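Local structure of putative uncharacterized protein (Trypanosoma congolense, 4E40) at residues 122-125 with 126-129; 113-116 with 117-121; 194-197 with 198-202; 213-216 with 217-220; 43-46 with 47-51. The protein is a cell-surface receptor for haptoglobin-hemoglobin, here as its helical-bundle portion, and probably serves in taking up heme as a nutrient. All blocks are in the same frame, centred on the assembly; numbering follows the deposited sequence.

Contact 1 of 5, residues 122-125 with 126-129; sequences ATEH and AKGA
On helix 82-147, one of the long rods of the receptor, an i to i+3 salt bridge joins Glu124 to Lys127, with Glu124 OE2 3.1 Å from Lys127 NZ. The ammonium group comes to the syn side of that oxygen, 21° out of the carboxylate plane. Glu124 reaches the pair by bending at chi2 (-52°), whereas Lys127 runs back along the helix with its chain extended beyond CG. On the way, Lys127 CE passes 3.7 Å from Thr123 CG2, so one methylene of the lysine rests against a methyl group, while its charge stays at the exposed surface. The hydroxyl of Thr123 is engaged elsewhere, bonded to Thr119 O one turn earlier. The helical bundle claims another side of this turn. Ala122 touches Leu36 of helix 28-73 and Leu205 of helix 192-246, while Ala126 packs on Leu36 and Ala129 on Val28; such small residues suit a surface where helices lie close. His125, larger and polar, meets Asn204 and Asp208 of helix 192-246. Regular backbone bonds continue beneath, among them Gly128 N to Glu124 O at 3.0 Å and Ala129 N to His125 O at 2.9 Å.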
# COMPACT_ATOMS: atom_id res chain seq x y z
N ALA A 122 -7.11 0.83 2.32
CA ALA A 122 -7.07 -0.46 1.66
C ALA A 122 -7.67 -1.48 2.60
O ALA A 122 -8.39 -2.42 2.15
CB ALA A 122 -5.62 -0.82 1.39
N THR A 123 -7.36 -1.37 3.87
CA THR A 123 -7.94 -2.28 4.88
C THR A 123 -9.47 -2.25 4.83
O THR A 123 -10.10 -3.31 4.88
CB THR A 123 -7.37 -2.01 6.29
OG1 THR A 123 -5.95 -2.20 6.22
CG2 THR A 123 -7.99 -2.94 7.30
N GLU A 124 -10.04 -1.03 4.70
CA GLU A 124 -11.47 -0.89 4.63
C GLU A 124 -12.01 -1.46 3.34
O GLU A 124 -13.06 -2.10 3.37
CB GLU A 124 -11.92 0.59 4.77
CG GLU A 124 -11.66 1.16 6.15
CD GLU A 124 -12.23 0.31 7.27
OE1 GLU A 124 -13.42 -0.08 7.15
OE2 GLU A 124 -11.41 -0.07 8.18
N HIS A 125 -11.28 -1.27 2.22
CA HIS A 125 -11.76 -1.92 0.98
C HIS A 125 -11.76 -3.43 1.09
O HIS A 125 -12.70 -4.11 0.57
CB HIS A 125 -10.93 -1.48 -0.24
CG HIS A 125 -11.11 0.00 -0.58
ND1 HIS A 125 -12.32 0.54 -0.76
CD2 HIS A 125 -10.20 1.03 -0.76
CE1 HIS A 125 -12.20 1.87 -1.00
NE2 HIS A 125 -10.92 2.16 -1.04
N ALA A 126 -10.76 -4.00 1.74
CA ALA A 126 -10.71 -5.46 1.82
C ALA A 126 -11.85 -5.98 2.70
O ALA A 126 -12.47 -7.02 2.34
CB ALA A 126 -9.36 -5.90 2.40
N LYS A 127 -12.17 -5.27 3.81
CA LYS A 127 -13.27 -5.65 4.70
C LYS A 127 -14.57 -5.59 3.94
O LYS A 127 -15.40 -6.50 4.06
CB LYS A 127 -13.36 -4.65 5.89
CG LYS A 127 -12.31 -4.91 6.92
CD LYS A 127 -12.49 -4.02 8.15
CE LYS A 127 -11.18 -3.97 8.95
NZ LYS A 127 -11.20 -2.69 9.76
N GLY A 128 -14.76 -4.52 3.15
CA GLY A 128 -16.01 -4.41 2.37
C GLY A 128 -16.16 -5.45 1.27
O GLY A 128 -17.26 -6.06 1.14
N ALA A 129 -15.05 -5.75 0.57
CA ALA A 129 -15.09 -6.78 -0.49
C ALA A 129 -15.45 -8.11 0.17
O ALA A 129 -16.35 -8.83 -0.33
CB ALA A 129 -13.75 -6.84 -1.21

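Contact 2 of 5, residues 113-116 with 117-121; sequences NEII and ELTAG. Unlike the reference sequence in segment 113-116: Ile116 (reference Thr).
Leu118 lays its branch point over the carbonyl of Glu114, with Leu118 CG 3.2 Å from Glu114 O and Leu118 CD1 3.4 Å from the same oxygen. That oxygen also accepts the backbone bond from Leu118 N, at 2.9 Å. One residue on, Thr119 turns its hydroxyl back to the preceding turn: with OG1 beside its own backbone N (chi1 -60°), Thr119 OG1 donates to Ile115 O over 2.8 Å. Thr119 N reaches Ile115 O over an equal 2.8 Å, and the two donors approach from opposite faces of the carbonyl plane. A carbonyl that accepts from both the hydroxyl and the amide of the same residue is a familiar way for a helix to satisfy a buried threonine, here inside the bundle, where helix 82-147 packs on both helices 28-73 and 192-246. Thr119 and Ile115 point the same way, Ile115 CG2 standing 3.9 Å from Thr119 OG1, and both side chains touch Asn43. Ile115 is buried, its side chain about 4 Å at the nearest atoms from that of Arg42, which binds heme b in another structure of this protein. Glu117 and Ile116 lie on the exposed side; Glu117 CB rests 3.6 Å from Asn113 O.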
# COMPACT_ATOMS: atom_id res chain seq x y z
N ASN A 113 3.53 8.97 5.98
CA ASN A 113 2.11 9.35 6.21
C ASN A 113 1.21 8.91 5.08
O ASN A 113 0.06 8.43 5.36
CB ASN A 113 2.02 10.87 6.48
CG ASN A 113 2.54 11.23 7.87
OD1 ASN A 113 2.48 10.42 8.79
ND2 ASN A 113 3.04 12.42 8.03
N GLU A 114 1.70 8.96 3.84
CA GLU A 114 0.91 8.50 2.70
C GLU A 114 0.66 7.01 2.82
O GLU A 114 -0.48 6.56 2.56
CB GLU A 114 1.58 8.82 1.37
CG GLU A 114 1.46 10.34 1.15
CD GLU A 114 2.23 10.91 -0.05
OE1 GLU A 114 3.08 10.22 -0.62
OE2 GLU A 114 2.01 12.11 -0.38
N ILE A 115 1.67 6.24 3.21
CA ILE A 115 1.48 4.78 3.34
C ILE A 115 0.46 4.45 4.45
O ILE A 115 -0.37 3.51 4.29
CB ILE A 115 2.83 4.09 3.62
CG1 ILE A 115 3.64 4.12 2.31
CG2 ILE A 115 2.65 2.65 4.14
CD1 ILE A 115 5.13 3.79 2.52
N ILE A 116 0.54 5.19 5.55
CA ILE A 116 -0.39 4.94 6.67
C ILE A 116 -1.80 5.20 6.17
O ILE A 116 -2.71 4.35 6.42
CB ILE A 116 -0.04 5.84 7.89
CG1 ILE A 116 1.26 5.33 8.56
CG2 ILE A 116 -1.24 5.91 8.87
CD1 ILE A 116 1.87 6.33 9.58
N GLU A 117 -2.02 6.34 5.50
CA GLU A 117 -3.39 6.66 5.00
C GLU A 117 -3.91 5.63 3.98
O GLU A 117 -5.07 5.14 4.06
CB GLU A 117 -3.38 8.09 4.37
CG GLU A 117 -4.72 8.46 3.69
CD GLU A 117 -4.55 9.57 2.61
OE1 GLU A 117 -3.39 9.96 2.24
OE2 GLU A 117 -5.58 10.06 2.10
N LEU A 118 -3.03 5.24 3.05
CA LEU A 118 -3.42 4.31 1.95
C LEU A 118 -3.71 2.96 2.51
O LEU A 118 -4.66 2.29 2.05
CB LEU A 118 -2.25 4.18 0.97
CG LEU A 118 -2.12 5.45 0.09
CD1 LEU A 118 -0.76 5.35 -0.57
CD2 LEU A 118 -3.20 5.41 -0.97
N THR A 119 -2.93 2.56 3.51
CA THR A 119 -3.12 1.20 4.06
C THR A 119 -4.40 1.11 4.89
O THR A 119 -5.13 0.11 4.84
CB THR A 119 -1.89 0.76 4.88
OG1 THR A 119 -0.76 0.77 4.00
CG2 THR A 119 -2.08 -0.68 5.39
N ALA A 120 -4.72 2.19 5.62
CA ALA A 120 -6.00 2.24 6.36
C ALA A 120 -7.18 2.18 5.39
O ALA A 120 -8.18 1.44 5.62
CB ALA A 120 -6.04 3.54 7.23
N GLY A 121 -7.07 2.89 4.26
CA GLY A 121 -8.17 2.83 3.26
C GLY A 121 -8.24 1.45 2.64
O GLY A 121 -9.34 0.92 2.45

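Contact 3 of 5, residues 194-197 with 198-202; sequences TFQS and ILTSL
Ile198, on the side of helix 192-246 that it shares with Phe195 and that faces the helical bundle, reaches back over the turn before it. Its CB lies 3.6 Å from Phe195 O, and CG1, set beside the backbone N (chi1 -64°), comes within 3.3 Å of Thr194 O. At the tip, Ile198 CD1 lies 3.7 Å from Thr194 O and, farther off, at the edge of the Phe195 ring and near its plane, 4.4 Å from Phe195 CD1. Both residues are buried and apolar, as befits a place where several helices meet: each touches Leu25 of helix 12-26, and they pack on Leu175 and Leu179 of helix 172-180.

Gln196, Ser197, Thr200 and Ser201 make a polar strip on the turn. Gln196 bends at chi2 and crosses Thr200 at about a right angle, its OE1 3.5 Å from Thr200 CG2. Thr200 OG1 stands between its backbone N and carbonyl carbon, a crowded position that brings it equally near to Gln196 O and Ser197 O, so its one proton could serve either. Ser197 has the same kind of first torsion (chi1 81°), which lets Ser197 OG donate to Thr194 O over 2.7 Å. That carbonyl accepts from Ile198 N as well, two bonds on one oxygen. Serine suits the place because its short hydroxyl can turn onto the backbone and still accept: a water molecule spans one turn of the helix, donating to Ser197 OG at 3.0 Å and to Ser201 OG at 2.8 Å.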
# COMPACT_ATOMS: atom_id res chain seq x y z
N THR A 194 -24.68 -5.10 -4.34
CA THR A 194 -23.69 -5.90 -3.66
C THR A 194 -22.58 -6.33 -4.61
O THR A 194 -21.38 -6.13 -4.34
CB THR A 194 -24.35 -7.08 -2.98
OG1 THR A 194 -25.30 -6.58 -2.02
CG2 THR A 194 -23.31 -7.93 -2.25
N PHE A 195 -22.97 -6.82 -5.77
CA PHE A 195 -21.97 -7.23 -6.78
C PHE A 195 -21.14 -6.06 -7.28
O PHE A 195 -19.89 -6.15 -7.38
CB PHE A 195 -22.64 -7.87 -8.02
CG PHE A 195 -23.31 -9.20 -7.79
CD1 PHE A 195 -22.82 -10.21 -6.88
CD2 PHE A 195 -24.46 -9.48 -8.53
CE1 PHE A 195 -23.46 -11.45 -6.78
CE2 PHE A 195 -25.07 -10.71 -8.46
CZ PHE A 195 -24.59 -11.71 -7.58
N GLN A 196 -21.78 -4.91 -7.59
CA GLN A 196 -21.04 -3.75 -8.01
C GLN A 196 -20.08 -3.27 -6.94
O GLN A 196 -18.95 -2.91 -7.27
CB GLN A 196 -21.96 -2.59 -8.44
CG GLN A 196 -21.18 -1.55 -9.27
CD GLN A 196 -20.16 -2.15 -10.28
OE1 GLN A 196 -18.91 -1.94 -10.17
NE2 GLN A 196 -20.68 -2.94 -11.27
N SER A 197 -20.49 -3.37 -5.67
CA SER A 197 -19.61 -2.89 -4.59
C SER A 197 -18.38 -3.79 -4.46
O SER A 197 -17.30 -3.34 -4.12
CB SER A 197 -20.38 -2.83 -3.26
OG SER A 197 -20.43 -4.13 -2.72
N ILE A 198 -18.51 -5.09 -4.76
CA ILE A 198 -17.33 -5.97 -4.65
C ILE A 198 -16.31 -5.54 -5.68
O ILE A 198 -15.16 -5.48 -5.38
CB ILE A 198 -17.67 -7.46 -4.91
CG1 ILE A 198 -18.63 -7.97 -3.83
CG2 ILE A 198 -16.37 -8.29 -4.94
CD1 ILE A 198 -19.36 -9.27 -4.27
N LEU A 199 -16.75 -5.30 -6.93
CA LEU A 199 -15.88 -4.97 -8.03
C LEU A 199 -15.20 -3.61 -7.73
O LEU A 199 -13.98 -3.54 -7.88
CB LEU A 199 -16.67 -4.89 -9.35
CG LEU A 199 -17.27 -6.21 -9.86
CD1 LEU A 199 -18.02 -5.95 -11.19
CD2 LEU A 199 -16.11 -7.21 -10.10
N THR A 200 -15.97 -2.63 -7.26
CA THR A 200 -15.37 -1.33 -6.89
C THR A 200 -14.39 -1.47 -5.73
O THR A 200 -13.26 -0.89 -5.78
CB THR A 200 -16.43 -0.25 -6.68
OG1 THR A 200 -17.41 -0.67 -5.74
CG2 THR A 200 -17.14 0.00 -7.91
N SER A 201 -14.77 -2.23 -4.72
CA SER A 201 -13.86 -2.41 -3.54
C SER A 201 -12.59 -3.14 -3.95
O SER A 201 -11.48 -2.70 -3.56
CB SER A 201 -14.54 -3.18 -2.42
OG SER A 201 -15.61 -2.41 -1.87
N LEU A 202 -12.68 -4.20 -4.75
CA LEU A 202 -11.46 -4.90 -5.18
C LEU A 202 -10.58 -4.02 -6.07
O LEU A 202 -9.35 -4.08 -5.94
CB LEU A 202 -11.80 -6.16 -5.99
CG LEU A 202 -12.35 -7.29 -5.12
CD1 LEU A 202 -12.82 -8.44 -6.04
CD2 LEU A 202 -11.34 -7.81 -4.09
O HOH W 1 -17.73 -4.25 -1.38

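Contact 4 of 5, residues 213-216 with 217-220; sequences EQRA and EELE
Bends at chi2 (-66°) and chi3 (71°) fold Arg215 so that its guanidinium comes alongside the carboxylate of Glu218, whose own chain runs extended beyond CG. The result is an i to i+3 salt bridge on helix 192-246, at a surface of the helical bundle that faces helix 82-147. Arginine grips the acid side-on with two nitrogens, one for each oxygen: Arg215 NE donates to Glu218 OE1 over 2.9 Å, and Arg215 NH1 to Glu218 OE2 over 2.8 Å. Both oxygens lie close to the guanidinium plane and are met on their syn sides, although the two flat groups are turned 33° apart. Such paired bonds restrict the rotation of both groups, though the nitrogens stand somewhat out of the carboxylate plane.

Glu218 OE1 has a second positive partner in Lys111, so the acid probably remains ionised. Gln214 CB lies 3.5 Å above one face of the guanidinium, offset toward its rim, and Gln214 OE1 takes a weak bond from Arg215 NH1. The aliphatic part of the arginine packs on Ile115 of helix 82-147. Ala216, small and buried, touches Arg42 of the heme b site. Leu219, buried, packs on Val112 of helix 82-147 and on the CB of Ser49 in helix 28-73. Beneath the salt bridge, Glu218 CG lies 3.4 Å from Gln214 O.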
# COMPACT_ATOMS: atom_id res chain seq x y z
N GLU A 213 3.13 0.51 -2.64
CA GLU A 213 4.41 -0.02 -3.02
C GLU A 213 5.22 1.06 -3.79
O GLU A 213 6.45 1.07 -3.67
CB GLU A 213 4.22 -1.37 -3.78
CG GLU A 213 3.59 -2.50 -2.95
CD GLU A 213 2.90 -3.63 -3.75
OE1 GLU A 213 2.65 -3.46 -4.95
OE2 GLU A 213 2.63 -4.73 -3.18
N GLN A 214 4.55 1.98 -4.52
CA GLN A 214 5.20 3.10 -5.21
C GLN A 214 5.67 4.13 -4.19
O GLN A 214 6.83 4.62 -4.27
CB GLN A 214 4.28 3.81 -6.16
CG GLN A 214 3.93 3.09 -7.45
CD GLN A 214 3.36 4.07 -8.47
OE1 GLN A 214 2.39 4.80 -8.20
NE2 GLN A 214 3.98 4.12 -9.64
N ARG A 215 4.79 4.51 -3.24
CA ARG A 215 5.30 5.45 -2.16
C ARG A 215 6.48 4.84 -1.38
O ARG A 215 7.38 5.55 -0.90
CB ARG A 215 4.17 5.86 -1.15
CG ARG A 215 2.84 6.36 -1.73
CD ARG A 215 2.77 7.65 -2.51
NE ARG A 215 3.38 7.61 -3.84
CZ ARG A 215 2.82 7.21 -4.98
NH1 ARG A 215 3.54 7.28 -6.10
NH2 ARG A 215 1.57 6.74 -5.04
N ALA A 216 6.49 3.53 -1.16
CA ALA A 216 7.53 2.88 -0.40
C ALA A 216 8.85 2.97 -1.18
O ALA A 216 9.89 3.09 -0.54
CB ALA A 216 7.15 1.43 -0.14
N GLU A 217 8.80 2.89 -2.52
CA GLU A 217 10.04 3.00 -3.35
C GLU A 217 10.52 4.44 -3.22
O GLU A 217 11.76 4.68 -3.07
CB GLU A 217 9.77 2.65 -4.84
CG GLU A 217 9.54 1.15 -5.08
CD GLU A 217 9.33 0.81 -6.57
OE1 GLU A 217 8.68 1.60 -7.30
OE2 GLU A 217 9.77 -0.29 -7.02
N GLU A 218 9.60 5.39 -3.30
CA GLU A 218 9.94 6.83 -3.14
C GLU A 218 10.54 7.13 -1.77
O GLU A 218 11.52 7.93 -1.63
CB GLU A 218 8.75 7.72 -3.44
CG GLU A 218 8.27 7.68 -4.90
CD GLU A 218 6.80 8.01 -5.08
OE1 GLU A 218 6.13 8.36 -4.08
OE2 GLU A 218 6.30 7.89 -6.22
N LEU A 219 10.00 6.50 -0.73
CA LEU A 219 10.56 6.62 0.62
C LEU A 219 12.02 6.17 0.68
O LEU A 219 12.91 6.86 1.24
CB LEU A 219 9.68 5.83 1.60
CG LEU A 219 9.94 6.03 3.09
CD1 LEU A 219 8.70 5.46 3.78
CD2 LEU A 219 11.21 5.38 3.64
N GLU A 220 12.26 5.01 0.07
CA GLU A 220 13.59 4.45 0.06
C GLU A 220 14.53 5.33 -0.72
O GLU A 220 15.70 5.47 -0.25
CB GLU A 220 13.55 3.03 -0.55
CG GLU A 220 14.90 2.33 -0.46
CD GLU A 220 15.63 2.40 0.87
OE1 GLU A 220 16.85 2.70 0.81
OE2 GLU A 220 15.05 2.14 1.97

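Contact 5 of 5, residues 43-46 with 47-51; sequences NATT and EFSRK
Thr45 O lies off the edge of the Phe48 ring, near its plane, but the touch is made by Phe48 CB, 3.5 Å from that oxygen. With CG anti to the backbone N (chi1 169°), the ring leads away from residues 43-46 on the exposed side of helix 28-73. The helix is kinked here: the N-H groups of Glu47 and Phe48 have no bond to the turn before, and water fills in. One water accepts from Glu47 N at 3.0 Å and donates to Asn43 O; another accepts from Phe48 N at 2.9 Å and donates to Ala44 O at 2.7 Å. Regular bonding resumes with Ser49 N to Thr45 O at 3.2 Å and tightens with Arg50 N to Thr46 O at 2.8 Å. Thr46 suits its place because OG1 can use a carbonyl the missing amide leaves, donating to Asn43 O over 2.9 Å. Thr45 OG1 and Ser49 OG share a third water, 2.7 Å from each, the Thr45 hydroxyl also being bonded to Arg42 O. Arg42 and Lys52, flanking the kink, bind heme b in another structure of this protein. The chemistry implies a local bend held partly by water and hydroxyls.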
# COMPACT_ATOMS: atom_id res chain seq x y z
N ASN A 43 3.42 -1.41 5.69
CA ASN A 43 3.02 -0.45 6.71
C ASN A 43 3.76 -0.78 8.00
O ASN A 43 4.12 0.14 8.76
CB ASN A 43 1.47 -0.49 6.90
CG ASN A 43 0.94 0.72 7.69
OD1 ASN A 43 1.48 1.83 7.65
ND2 ASN A 43 -0.09 0.49 8.43
N ALA A 44 4.05 -2.05 8.22
CA ALA A 44 4.72 -2.50 9.46
C ALA A 44 6.19 -2.14 9.49
O ALA A 44 6.81 -2.17 10.56
CB ALA A 44 4.54 -4.01 9.67
N THR A 45 6.75 -1.80 8.34
CA THR A 45 8.15 -1.32 8.29
C THR A 45 8.26 0.18 8.58
O THR A 45 9.36 0.72 8.73
CB THR A 45 8.79 -1.54 6.90
OG1 THR A 45 8.24 -0.60 5.94
CG2 THR A 45 8.65 -2.97 6.43
N THR A 46 7.15 0.89 8.60
CA THR A 46 7.32 2.34 8.48
C THR A 46 7.82 3.01 9.74
O THR A 46 8.44 4.09 9.66
CB THR A 46 6.08 3.05 7.88
OG1 THR A 46 4.94 2.95 8.76
CG2 THR A 46 5.79 2.47 6.48
N GLU A 47 7.56 2.41 10.90
CA GLU A 47 8.03 3.00 12.15
C GLU A 47 9.57 2.91 12.16
O GLU A 47 10.25 3.86 12.62
CB GLU A 47 7.38 2.30 13.36
CG GLU A 47 7.74 2.88 14.72
CD GLU A 47 7.34 1.97 15.89
OE1 GLU A 47 7.61 2.33 17.06
OE2 GLU A 47 6.75 0.89 15.65
N PHE A 48 10.11 1.81 11.62
CA PHE A 48 11.58 1.65 11.46
C PHE A 48 12.19 2.71 10.51
O PHE A 48 13.24 3.27 10.82
CB PHE A 48 11.94 0.23 11.00
CG PHE A 48 13.39 0.07 10.57
CD1 PHE A 48 14.39 -0.17 11.52
CD2 PHE A 48 13.74 0.15 9.22
CE1 PHE A 48 15.73 -0.32 11.12
CE2 PHE A 48 15.07 0.01 8.82
CZ PHE A 48 16.07 -0.22 9.77
N SER A 49 11.55 2.95 9.36
CA SER A 49 12.03 3.94 8.35
C SER A 49 11.94 5.33 8.85
O SER A 49 12.89 6.13 8.64
CB SER A 49 11.22 3.84 7.07
OG SER A 49 11.27 2.52 6.65
N ARG A 50 10.82 5.63 9.52
CA ARG A 50 10.63 6.89 10.17
C ARG A 50 11.73 7.12 11.21
O ARG A 50 12.40 8.16 11.18
CB ARG A 50 9.23 7.00 10.79
CG ARG A 50 8.85 8.38 11.24
CD ARG A 50 7.31 8.56 11.07
NE ARG A 50 6.94 10.00 11.08
CZ ARG A 50 5.72 10.57 10.94
NH1 ARG A 50 5.61 11.94 11.03
NH2 ARG A 50 4.64 9.83 10.78
N LYS A 51 12.00 6.12 12.06
CA LYS A 51 13.05 6.23 13.06
C LYS A 51 14.42 6.35 12.41
O LYS A 51 15.21 7.14 12.90
CB LYS A 51 12.99 5.03 14.04
CG LYS A 51 12.13 5.40 15.25
CD LYS A 51 11.56 4.18 15.96
CE LYS A 51 10.76 4.61 17.17
NZ LYS A 51 9.62 3.69 17.36
O HOH W 2 5.34 0.51 11.49
O HOH W 3 8.71 -0.72 11.87
O HOH W 4 9.09 1.88 5.24

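In the fold
From the N terminus, contact 5 comes first, on helix 28-73; contacts 2 and 1 follow in adjoining segments of helix 82-147, then contacts 3 and 4 on helix 192-246. Each spans neighbouring turns of one helix, so none closes a long loop, and they run in series without nesting or crossing. The ties between helices come from packing: contact 2 touches contact 5 through Asn43 and contact 4 through Arg215, while Leu219 of contact 4 meets Ser49 of contact 5. Contact 1 packs instead on contact 3, Ala129 against Leu202. Contacts 3 and 5 lie farthest apart, about 31 Å between centres, along the elongated three-helix body.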